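Fumarylacetoacetate hydrolase (PDB 5TI1) probably hydrolyses fumarylacetoacetate to fumarate and acetoacetate, the last step of phenylalanine and tyrosine breakdown, using a bound magnesium ion. Local coordinates at residues S38-P43 / E426-G431; F154-E159 / M349-A354; L258-A263 / F282-S287. All coordinates share one frame; numbering follows the deposited sequence.

Overall arrangement
From the N terminus, the loop 38-43 leads into the first strand of the N-terminal antiparallel sheet and meets 426-431, where strand 429-440 begins; interaction 1 thus closes a loop of 382 residues that holds the other two contacts. Interaction 2 closes a smaller loop inside it, joining the turn between strand 151-154 and helix 158-168 to the lead-in of helix 353-362. Innermost lies interaction 3, where strands 252-263 and 284-292 pair after 18 intervening residues and share a sodium ion. The contacts nest without crossing. Centres of interactions 2 and 3 lie 18 Å apart; that of interaction 1 is 25 Å from the centre of interaction 2 and 26 Å from that of interaction 3.

Interaction 1: S38-P43 / E426-G431; sequences SIQNLP and EGYRVG
Ser38 aims its hydroxyl at the backbone of Arg429: OG lies 2.4 Å from Arg429 O, shorter than a normal hydrogen bond, so the exact distance is doubtful. Its chi1 of 49° places OG between its own backbone N and carbonyl carbon, and the same oxygen reaches the edge of the Tyr428 ring, near the ring plane. Next to touch is Gln40, whose chain bends at chi2 and runs slantwise across the CD2/CE2 side of the tyrosine ring. CB and CG each come to 3.7 Å from Tyr428 CE2, and OE1 sits 3.7 Å from Tyr428 CD2, with the amide and ring planes 42° apart. The far end of this amide is held by the N-terminal region, NE2 donating to the carbonyls of Asp20 and Arg23. Asn41 N bonds to Ser38 O at 2.9 Å, closing a type I beta turn; the contact joins the loop that leads into strand 44-49 of the N-terminal antiparallel sheet to the start of strand 429-440. Arg109 of helix 102-116 grips the carbonyls of Gln40 and Asn41. Asn41 itself extends its amide past Val430, CG lying 4.0 Å from Val430 CG1. Its ND2 then donates to a lone pair of Gly431 O at 2.9 Å; the N-H...O angle is only 130°, with the acceptor tilted out of the Asn41 amide plane. Asp36 O is a second acceptor for ND2.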
loop_
_atom_site.group_PDB
_atom_site.type_symbol
_atom_site.label_atom_id
_atom_site.label_comp_id
_atom_site.label_asym_id
_atom_site.label_seq_id
_atom_site.Cartn_x
_atom_site.Cartn_y
_atom_site.Cartn_z
ATOM N N SER B 38 15.762 27.486 -9.221
ATOM C CA SER B 38 17.012 28.191 -8.976
ATOM C C SER B 38 18.162 27.198 -8.866
ATOM O O SER B 38 17.965 26.008 -8.616
ATOM C CB SER B 38 16.909 28.986 -7.678
ATOM O OG SER B 38 16.389 28.136 -6.655
ATOM N N ILE B 39 19.391 27.705 -9.013
ATOM C CA ILE B 39 20.544 26.830 -8.815
ATOM C C ILE B 39 20.575 26.293 -7.391
ATOM O O ILE B 39 21.240 25.289 -7.119
ATOM C CB ILE B 39 21.858 27.563 -9.169
ATOM C CG1 ILE B 39 22.978 26.556 -9.448
ATOM C CG2 ILE B 39 22.242 28.527 -8.065
ATOM C CD1 ILE B 39 24.320 27.196 -9.768
ATOM N N GLN B 40 19.851 26.934 -6.472
ATOM C CA GLN B 40 19.781 26.461 -5.096
ATOM C C GLN B 40 18.845 25.271 -4.934
ATOM O O GLN B 40 18.891 24.599 -3.897
ATOM C CB GLN B 40 19.337 27.600 -4.169
ATOM C CG GLN B 40 20.390 28.689 -3.938
ATOM C CD GLN B 40 20.458 29.710 -5.058
ATOM O OE1 GLN B 40 19.666 29.667 -6.003
ATOM N NE2 GLN B 40 21.403 30.646 -4.952
ATOM N N ASN B 41 18.004 24.994 -5.928
ATOM C CA ASN B 41 17.015 23.933 -5.805
ATOM C C ASN B 41 17.630 22.588 -6.162
ATOM O O ASN B 41 17.969 21.796 -5.273
ATOM C CB ASN B 41 15.799 24.233 -6.685
ATOM C CG ASN B 41 14.647 23.275 -6.425
ATOM O OD1 ASN B 41 14.805 22.266 -5.739
ATOM N ND2 ASN B 41 13.483 23.594 -6.964
ATOM N N LEU B 42 17.777 22.326 -7.464
ATOM C CA LEU B 42 18.307 21.072 -7.987
ATOM C C LEU B 42 17.433 19.890 -7.556
ATOM O O LEU B 42 17.902 18.987 -6.845
ATOM C CB LEU B 42 19.758 20.882 -7.534
ATOM C CG LEU B 42 20.648 22.102 -7.789
ATOM C CD1 LEU B 42 22.077 21.864 -7.307
ATOM C CD2 LEU B 42 20.622 22.483 -9.263
ATOM N N PRO B 43 16.168 19.855 -7.965
ATOM C CA PRO B 43 15.313 18.721 -7.617
ATOM C C PRO B 43 15.507 17.570 -8.593
ATOM O O PRO B 43 15.984 17.749 -9.714
ATOM C CB PRO B 43 13.903 19.303 -7.733
ATOM C CG PRO B 43 14.034 20.288 -8.884
ATOM C CD PRO B 43 15.455 20.845 -8.801
ATOM N N GLU B 426 15.514 35.434 -0.285
ATOM C CA GLU B 426 15.828 36.816 -0.654
ATOM C C GLU B 426 16.313 36.831 -2.100
ATOM O O GLU B 426 17.443 36.437 -2.396
ATOM C CB GLU B 426 16.865 37.407 0.296
ATOM C CG GLU B 426 17.060 38.914 0.152
ATOM C CD GLU B 426 15.770 39.707 0.356
ATOM O OE1 GLU B 426 15.277 40.317 -0.621
ATOM O OE2 GLU B 426 15.247 39.720 1.490
ATOM N N GLY B 427 15.443 37.263 -3.012
ATOM C CA GLY B 427 15.772 37.328 -4.421
ATOM C C GLY B 427 15.702 36.021 -5.186
ATOM O O GLY B 427 16.059 35.998 -6.370
ATOM N N TYR B 428 15.263 34.928 -4.566
ATOM C CA TYR B 428 15.170 33.666 -5.282
ATOM C C TYR B 428 14.121 32.794 -4.615
ATOM O O TYR B 428 13.605 33.112 -3.540
ATOM C CB TYR B 428 16.516 32.939 -5.334
ATOM C CG TYR B 428 16.909 32.292 -4.020
ATOM C CD1 TYR B 428 17.235 33.069 -2.917
ATOM C CD2 TYR B 428 16.955 30.908 -3.884
ATOM C CE1 TYR B 428 17.591 32.497 -1.715
ATOM C CE2 TYR B 428 17.319 30.320 -2.676
ATOM C CZ TYR B 428 17.642 31.125 -1.592
ATOM O OH TYR B 428 18.006 30.571 -0.378
ATOM N N ARG B 429 13.817 31.677 -5.274
ATOM C CA ARG B 429 12.868 30.701 -4.774
ATOM C C ARG B 429 13.447 29.298 -4.894
ATOM O O ARG B 429 14.331 29.024 -5.709
ATOM C CB ARG B 429 11.531 30.764 -5.536
ATOM C CG ARG B 429 10.774 32.064 -5.363
ATOM C CD ARG B 429 9.420 32.001 -6.044
ATOM N NE ARG B 429 8.632 33.200 -5.776
ATOM C CZ ARG B 429 7.419 33.415 -6.270
ATOM N NH1 ARG B 429 6.859 32.509 -7.056
ATOM N NH2 ARG B 429 6.760 34.526 -5.977
ATOM N N VAL B 430 12.934 28.416 -4.049
ATOM C CA VAL B 430 13.165 26.980 -4.125
ATOM C C VAL B 430 11.771 26.384 -4.227
ATOM O O VAL B 430 11.046 26.316 -3.229
ATOM C CB VAL B 430 13.936 26.452 -2.908
ATOM C CG1 VAL B 430 13.983 24.926 -2.883
ATOM C CG2 VAL B 430 15.335 27.025 -2.910
ATOM N N GLY B 431 11.362 26.010 -5.445
ATOM C CA GLY B 431 9.978 25.713 -5.738
ATOM C C GLY B 431 9.739 24.277 -6.183
ATOM O O GLY B 431 10.672 23.502 -6.422
#

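Interaction 2: F154-E159 / M349-A354; sequences FYSSKE and MYWTMA
Ser156 and Tyr350 form the direct hydrogen bond of this contact: Tyr350 N donates to Ser156 O at 2.9 Å, lying nearly on the line of the carbonyl bond, with an N-H...O angle of 141°. A second polar link runs through water, which accepts from Lys158 NZ at 3.0 Å and makes a weak bond with Tyr350 OH; that hydroxyl is also bonded to the backbone N of Asp307.

Van der Waals contacts surround these bonds. Met349, bent at chi2 and chi3, folds its tip back over the serine pair, so that SD lies 3.5 Å from Ser157 CB and CE reaches 3.7 Å from Ser156 C. Lys158, extended along its whole length, crosses the tyrosine obliquely, its CD 3.8 Å from Tyr350 CD2. Ser156 OG rests 3.5 Å from Trp351 CB, while its CB lies at the indole edge in the ring plane; OG bonds to Gln356. Trp179 meets both Tyr350 and Trp351, edge-to-face with the latter.

Ser157 is the N-cap of helix 158-168, and Thr352 holds the same position before helix 353-362. The two helix starts are therefore tied together through their preceding turns, next to Tyr155, a predicted substrate-binding residue. Ser157 OG caps the backbone N of His160, the predicted proton acceptor, while Ser157 CB packs on the methionine sulfur, which leaves Met349 one residue removed from that predicted site.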
loop_
_atom_site.group_PDB
_atom_site.type_symbol
_atom_site.label_atom_id
_atom_site.label_comp_id
_atom_site.label_asym_id
_atom_site.label_seq_id
_atom_site.Cartn_x
_atom_site.Cartn_y
_atom_site.Cartn_z
ATOM N N PHE B 154 -1.502 11.162 6.342
ATOM C CA PHE B 154 -1.783 11.615 7.686
ATOM C C PHE B 154 -2.907 12.647 7.652
ATOM O O PHE B 154 -3.656 12.745 6.669
ATOM C CB PHE B 154 -0.486 12.135 8.320
ATOM C CG PHE B 154 0.505 11.044 8.602
ATOM C CD1 PHE B 154 0.448 10.329 9.798
ATOM C CD2 PHE B 154 1.461 10.696 7.656
ATOM C CE1 PHE B 154 1.343 9.296 10.054
ATOM C CE2 PHE B 154 2.361 9.659 7.904
ATOM C CZ PHE B 154 2.298 8.960 9.107
ATOM N N TYR B 155 -3.019 13.432 8.719
ATOM C CA TYR B 155 -4.193 14.251 8.985
ATOM C C TYR B 155 -3.782 15.359 9.937
ATOM O O TYR B 155 -4.490 15.650 10.902
ATOM C CB TYR B 155 -5.291 13.376 9.594
ATOM C CG TYR B 155 -6.683 13.955 9.585
ATOM C CD1 TYR B 155 -7.436 13.997 8.415
ATOM C CD2 TYR B 155 -7.272 14.404 10.755
ATOM C CE1 TYR B 155 -8.718 14.498 8.414
ATOM C CE2 TYR B 155 -8.551 14.919 10.763
ATOM C CZ TYR B 155 -9.272 14.961 9.591
ATOM O OH TYR B 155 -10.547 15.470 9.596
ATOM N N SER B 156 -2.622 15.963 9.692
ATOM C CA SER B 156 -1.873 16.619 10.757
ATOM C C SER B 156 -2.045 18.133 10.769
ATOM O O SER B 156 -1.197 18.835 11.332
ATOM C CB SER B 156 -0.388 16.259 10.662
ATOM O OG SER B 156 -0.162 14.871 10.883
ATOM N N SER B 157 -3.117 18.651 10.170
ATOM C CA SER B 157 -3.435 20.076 10.240
ATOM C C SER B 157 -4.503 20.305 11.304
ATOM O O SER B 157 -5.626 19.799 11.180
ATOM C CB SER B 157 -3.915 20.606 8.890
ATOM O OG SER B 157 -4.422 21.931 9.001
ATOM N N LYS B 158 -4.153 21.073 12.343
ATOM C CA LYS B 158 -5.129 21.378 13.384
ATOM C C LYS B 158 -6.299 22.178 12.826
ATOM O O LYS B 158 -7.456 21.924 13.178
ATOM C CB LYS B 158 -4.468 22.132 14.541
ATOM C CG LYS B 158 -5.366 22.248 15.756
ATOM C CD LYS B 158 -4.620 22.810 16.966
ATOM C CE LYS B 158 -5.505 22.823 18.205
ATOM N NZ LYS B 158 -4.762 23.235 19.439
ATOM N N GLU B 159 -6.018 23.144 11.948
ATOM C CA GLU B 159 -7.085 23.958 11.365
ATOM C C GLU B 159 -8.021 23.113 10.509
ATOM O O GLU B 159 -9.242 23.324 10.503
ATOM C CB GLU B 159 -6.482 25.095 10.531
ATOM C CG GLU B 159 -5.631 26.107 11.315
ATOM C CD GLU B 159 -4.189 25.649 11.526
ATOM O OE1 GLU B 159 -3.903 24.442 11.347
ATOM O OE2 GLU B 159 -3.339 26.498 11.870
ATOM N N MET B 349 1.404 23.077 9.949
ATOM C CA MET B 349 1.051 21.734 10.401
ATOM C C MET B 349 1.421 21.514 11.870
ATOM O O MET B 349 2.490 21.922 12.335
ATOM C CB MET B 349 1.730 20.697 9.513
ATOM C CG MET B 349 1.269 20.752 8.059
ATOM S SD MET B 349 -0.534 20.657 7.834
ATOM C CE MET B 349 -0.709 18.925 7.375
ATOM N N TYR B 350 0.504 20.874 12.600
ATOM C CA TYR B 350 0.680 20.613 14.026
ATOM C C TYR B 350 1.678 19.483 14.281
ATOM O O TYR B 350 2.404 19.506 15.280
ATOM C CB TYR B 350 -0.678 20.274 14.639
ATOM C CG TYR B 350 -0.746 20.270 16.150
ATOM C CD1 TYR B 350 -0.504 19.108 16.872
ATOM C CD2 TYR B 350 -1.090 21.416 16.850
ATOM C CE1 TYR B 350 -0.583 19.096 18.264
ATOM C CE2 TYR B 350 -1.174 21.416 18.234
ATOM C CZ TYR B 350 -0.919 20.254 18.936
ATOM O OH TYR B 350 -1.000 20.253 20.313
ATOM N N TRP B 351 1.712 18.473 13.415
ATOM C CA TRP B 351 2.648 17.358 13.546
ATOM C C TRP B 351 3.670 17.441 12.422
ATOM O O TRP B 351 3.302 17.599 11.256
ATOM C CB TRP B 351 1.924 16.006 13.505
ATOM C CG TRP B 351 0.962 15.756 14.640
ATOM C CD1 TRP B 351 -0.400 15.853 14.600
ATOM C CD2 TRP B 351 1.292 15.349 15.981
ATOM N NE1 TRP B 351 -0.937 15.534 15.827
ATOM C CE2 TRP B 351 0.080 15.226 16.693
ATOM C CE3 TRP B 351 2.495 15.078 16.647
ATOM C CZ2 TRP B 351 0.034 14.847 18.040
ATOM C CZ3 TRP B 351 2.447 14.702 17.991
ATOM C CH2 TRP B 351 1.225 14.586 18.667
ATOM N N THR B 352 4.949 17.333 12.764
ATOM C CA THR B 352 5.988 17.412 11.748
ATOM C C THR B 352 6.164 16.074 11.035
ATOM O O THR B 352 5.643 15.038 11.454
ATOM C CB THR B 352 7.314 17.822 12.372
ATOM O OG1 THR B 352 7.751 16.772 13.246
ATOM C CG2 THR B 352 7.139 19.112 13.151
ATOM N N MET B 353 6.944 16.114 9.949
ATOM C CA MET B 353 7.336 14.892 9.257
ATOM C C MET B 353 8.078 13.940 10.184
ATOM O O MET B 353 7.845 12.727 10.154
ATOM C CB MET B 353 8.206 15.240 8.051
ATOM C CG MET B 353 7.473 15.966 6.938
ATOM S SD MET B 353 8.591 16.425 5.593
ATOM C CE MET B 353 9.494 17.778 6.352
ATOM N N ALA B 354 8.990 14.471 11.004
ATOM C CA ALA B 354 9.717 13.627 11.944
ATOM C C ALA B 354 8.751 12.897 12.866
ATOM O O ALA B 354 8.867 11.682 13.083
ATOM C CB ALA B 354 10.708 14.475 12.748
HETATM O O HOH W 1 -3.983 20.393 20.194
#

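Interaction 3: L258-A263 / F282-S287; sequences LNDWSA and FATTIS. With NA (sodium ion), chain L; MG (magnesium ion), chain K.
Asp260 belongs to the magnesium site of this FAH-family enzyme and also binds the sodium ion found in this crystal, its carboxylate bridging the two. Its OD2 binds magnesium at 2.4 Å, the other ligands being Asp153, Glu226 and Glu228, while OD1 binds sodium. Both segments supply the sodium site: Trp261 O comes from one, Ala283 O and the longer Thr284 OG1 (2.9 Å) from the other, and Lys280 O completes it. With chi1 at 176°, Asp260 extends its carboxylate away from the backbone N, toward the metals. Asp260 is the centre of an inverse gamma turn, closed by a weak bond from Trp261 N to Asn259 O.

Asn259 and Thr285 form the hydrogen-bonded pair, Asn259 N to Thr285 O at 2.8 Å and Thr285 N to Asn259 O at 3.0 Å. Leu258 pairs with Ile286 in the adjacent non-hydrogen-bonded position, and its CD2 touches Thr284 CG2 at 3.6 Å. Trp261 NE1 donates to Thr285 OG1 at 2.7 Å, almost straight at 176° and within the indole plane, which fixes the ring's rotation. Asn259 ND2 lies above the rim of one indole face, while OD1 is bonded to Glu226 N. Phe282 CZ meets Trp261 CB at 3.6 Å.

Strand 223-233 flanks 252-263 on its other side, and strand 193-195 borders 284-292; helices 264-270 and 278-281 lie in the connection, while Trp261 packs against Val200 and Ile439 of strands 200-207 and 429-440.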
loop_
_atom_site.group_PDB
_atom_site.type_symbol
_atom_site.label_atom_id
_atom_site.label_comp_id
_atom_site.label_asym_id
_atom_site.label_seq_id
_atom_site.Cartn_x
_atom_site.Cartn_y
_atom_site.Cartn_z
ATOM N N LEU B 258 1.130 17.128 -3.368
ATOM C CA LEU B 258 0.264 15.950 -3.348
ATOM C C LEU B 258 -1.185 16.398 -3.246
ATOM O O LEU B 258 -1.561 17.089 -2.293
ATOM C CB LEU B 258 0.632 15.013 -2.184
ATOM C CG LEU B 258 0.007 13.605 -2.142
ATOM C CD1 LEU B 258 0.875 12.630 -1.303
ATOM C CD2 LEU B 258 -1.407 13.627 -1.599
ATOM N N ASN B 259 -1.996 16.014 -4.233
ATOM C CA ASN B 259 -3.428 16.271 -4.222
ATOM C C ASN B 259 -4.131 14.939 -3.995
ATOM O O ASN B 259 -4.212 14.106 -4.907
ATOM C CB ASN B 259 -3.893 16.921 -5.526
ATOM C CG ASN B 259 -5.377 17.268 -5.504
ATOM O OD1 ASN B 259 -6.071 16.986 -4.515
ATOM N ND2 ASN B 259 -5.871 17.897 -6.587
ATOM N N ASP B 260 -4.654 14.750 -2.784
ATOM C CA ASP B 260 -5.372 13.526 -2.429
ATOM C C ASP B 260 -6.844 13.713 -2.781
ATOM O O ASP B 260 -7.681 14.044 -1.936
ATOM C CB ASP B 260 -5.179 13.208 -0.948
ATOM C CG ASP B 260 -5.983 11.997 -0.497
ATOM O OD1 ASP B 260 -6.307 11.140 -1.353
ATOM O OD2 ASP B 260 -6.305 11.915 0.714
ATOM N N TRP B 261 -7.157 13.505 -4.065
ATOM C CA TRP B 261 -8.528 13.634 -4.543
ATOM C C TRP B 261 -9.485 12.833 -3.667
ATOM O O TRP B 261 -9.226 11.671 -3.342
ATOM C CB TRP B 261 -8.636 13.159 -5.992
ATOM C CG TRP B 261 -7.677 13.797 -6.955
ATOM C CD1 TRP B 261 -6.463 13.302 -7.356
ATOM C CD2 TRP B 261 -7.857 15.034 -7.659
ATOM N NE1 TRP B 261 -5.874 14.165 -8.254
ATOM C CE2 TRP B 261 -6.710 15.232 -8.463
ATOM C CE3 TRP B 261 -8.870 15.993 -7.688
ATOM C CZ2 TRP B 261 -6.560 16.339 -9.299
ATOM C CZ3 TRP B 261 -8.717 17.103 -8.512
ATOM C CH2 TRP B 261 -7.572 17.263 -9.310
ATOM N N SER B 262 -10.597 13.461 -3.291
ATOM C CA SER B 262 -11.547 12.881 -2.352
ATOM C C SER B 262 -12.956 12.972 -2.909
ATOM O O SER B 262 -13.367 14.033 -3.387
ATOM C CB SER B 262 -11.483 13.596 -1.001
ATOM O OG SER B 262 -10.255 13.312 -0.341
ATOM N N ALA B 263 -13.697 11.863 -2.829
ATOM C CA ALA B 263 -15.130 11.828 -3.125
ATOM C C ALA B 263 -15.856 11.786 -1.784
ATOM O O ALA B 263 -16.023 10.717 -1.189
ATOM C CB ALA B 263 -15.479 10.626 -3.993
ATOM N N PHE B 282 -9.312 6.298 -5.870
ATOM C CA PHE B 282 -9.511 6.396 -7.314
ATOM C C PHE B 282 -8.430 7.241 -7.991
ATOM O O PHE B 282 -8.225 7.102 -9.200
ATOM C CB PHE B 282 -10.908 6.956 -7.626
ATOM C CG PHE B 282 -11.128 8.368 -7.145
ATOM C CD1 PHE B 282 -11.634 8.613 -5.882
ATOM C CD2 PHE B 282 -10.847 9.443 -7.971
ATOM C CE1 PHE B 282 -11.838 9.913 -5.439
ATOM C CE2 PHE B 282 -11.049 10.740 -7.543
ATOM C CZ PHE B 282 -11.543 10.978 -6.272
ATOM N N ALA B 283 -7.728 8.087 -7.238
ATOM C CA ALA B 283 -6.679 8.943 -7.792
ATOM C C ALA B 283 -5.987 9.739 -6.694
ATOM O O ALA B 283 -6.647 10.290 -5.812
ATOM C CB ALA B 283 -7.240 9.924 -8.827
ATOM N N THR B 284 -4.661 9.800 -6.750
ATOM C CA THR B 284 -3.875 10.729 -5.959
ATOM C C THR B 284 -2.789 11.252 -6.883
ATOM O O THR B 284 -2.126 10.459 -7.554
ATOM C CB THR B 284 -3.275 10.048 -4.718
ATOM O OG1 THR B 284 -4.328 9.555 -3.876
ATOM C CG2 THR B 284 -2.428 11.036 -3.934
ATOM N N THR B 285 -2.633 12.574 -6.962
ATOM C CA THR B 285 -1.688 13.177 -7.894
ATOM C C THR B 285 -0.498 13.756 -7.130
ATOM O O THR B 285 -0.670 14.389 -6.086
ATOM C CB THR B 285 -2.369 14.268 -8.742
ATOM O OG1 THR B 285 -3.487 13.709 -9.435
ATOM C CG2 THR B 285 -1.409 14.847 -9.772
ATOM N N ILE B 286 0.714 13.531 -7.639
ATOM C CA ILE B 286 1.877 14.230 -7.106
ATOM C C ILE B 286 2.592 14.987 -8.220
ATOM O O ILE B 286 2.515 14.637 -9.405
ATOM C CB ILE B 286 2.866 13.296 -6.365
ATOM C CG1 ILE B 286 3.440 12.218 -7.295
ATOM C CG2 ILE B 286 2.194 12.671 -5.144
ATOM C CD1 ILE B 286 4.565 11.390 -6.632
ATOM N N SER B 287 3.283 16.053 -7.819
ATOM C CA SER B 287 4.155 16.773 -8.721
ATOM C C SER B 287 5.349 15.896 -9.097
ATOM O O SER B 287 5.693 14.948 -8.378
ATOM C CB SER B 287 4.626 18.073 -8.067
ATOM O OG SER B 287 5.276 17.810 -6.838
HETATM NA NA NA L . -7.054 10.378 -3.465
HETATM MG MG MG K . -5.700 13.279 2.558
#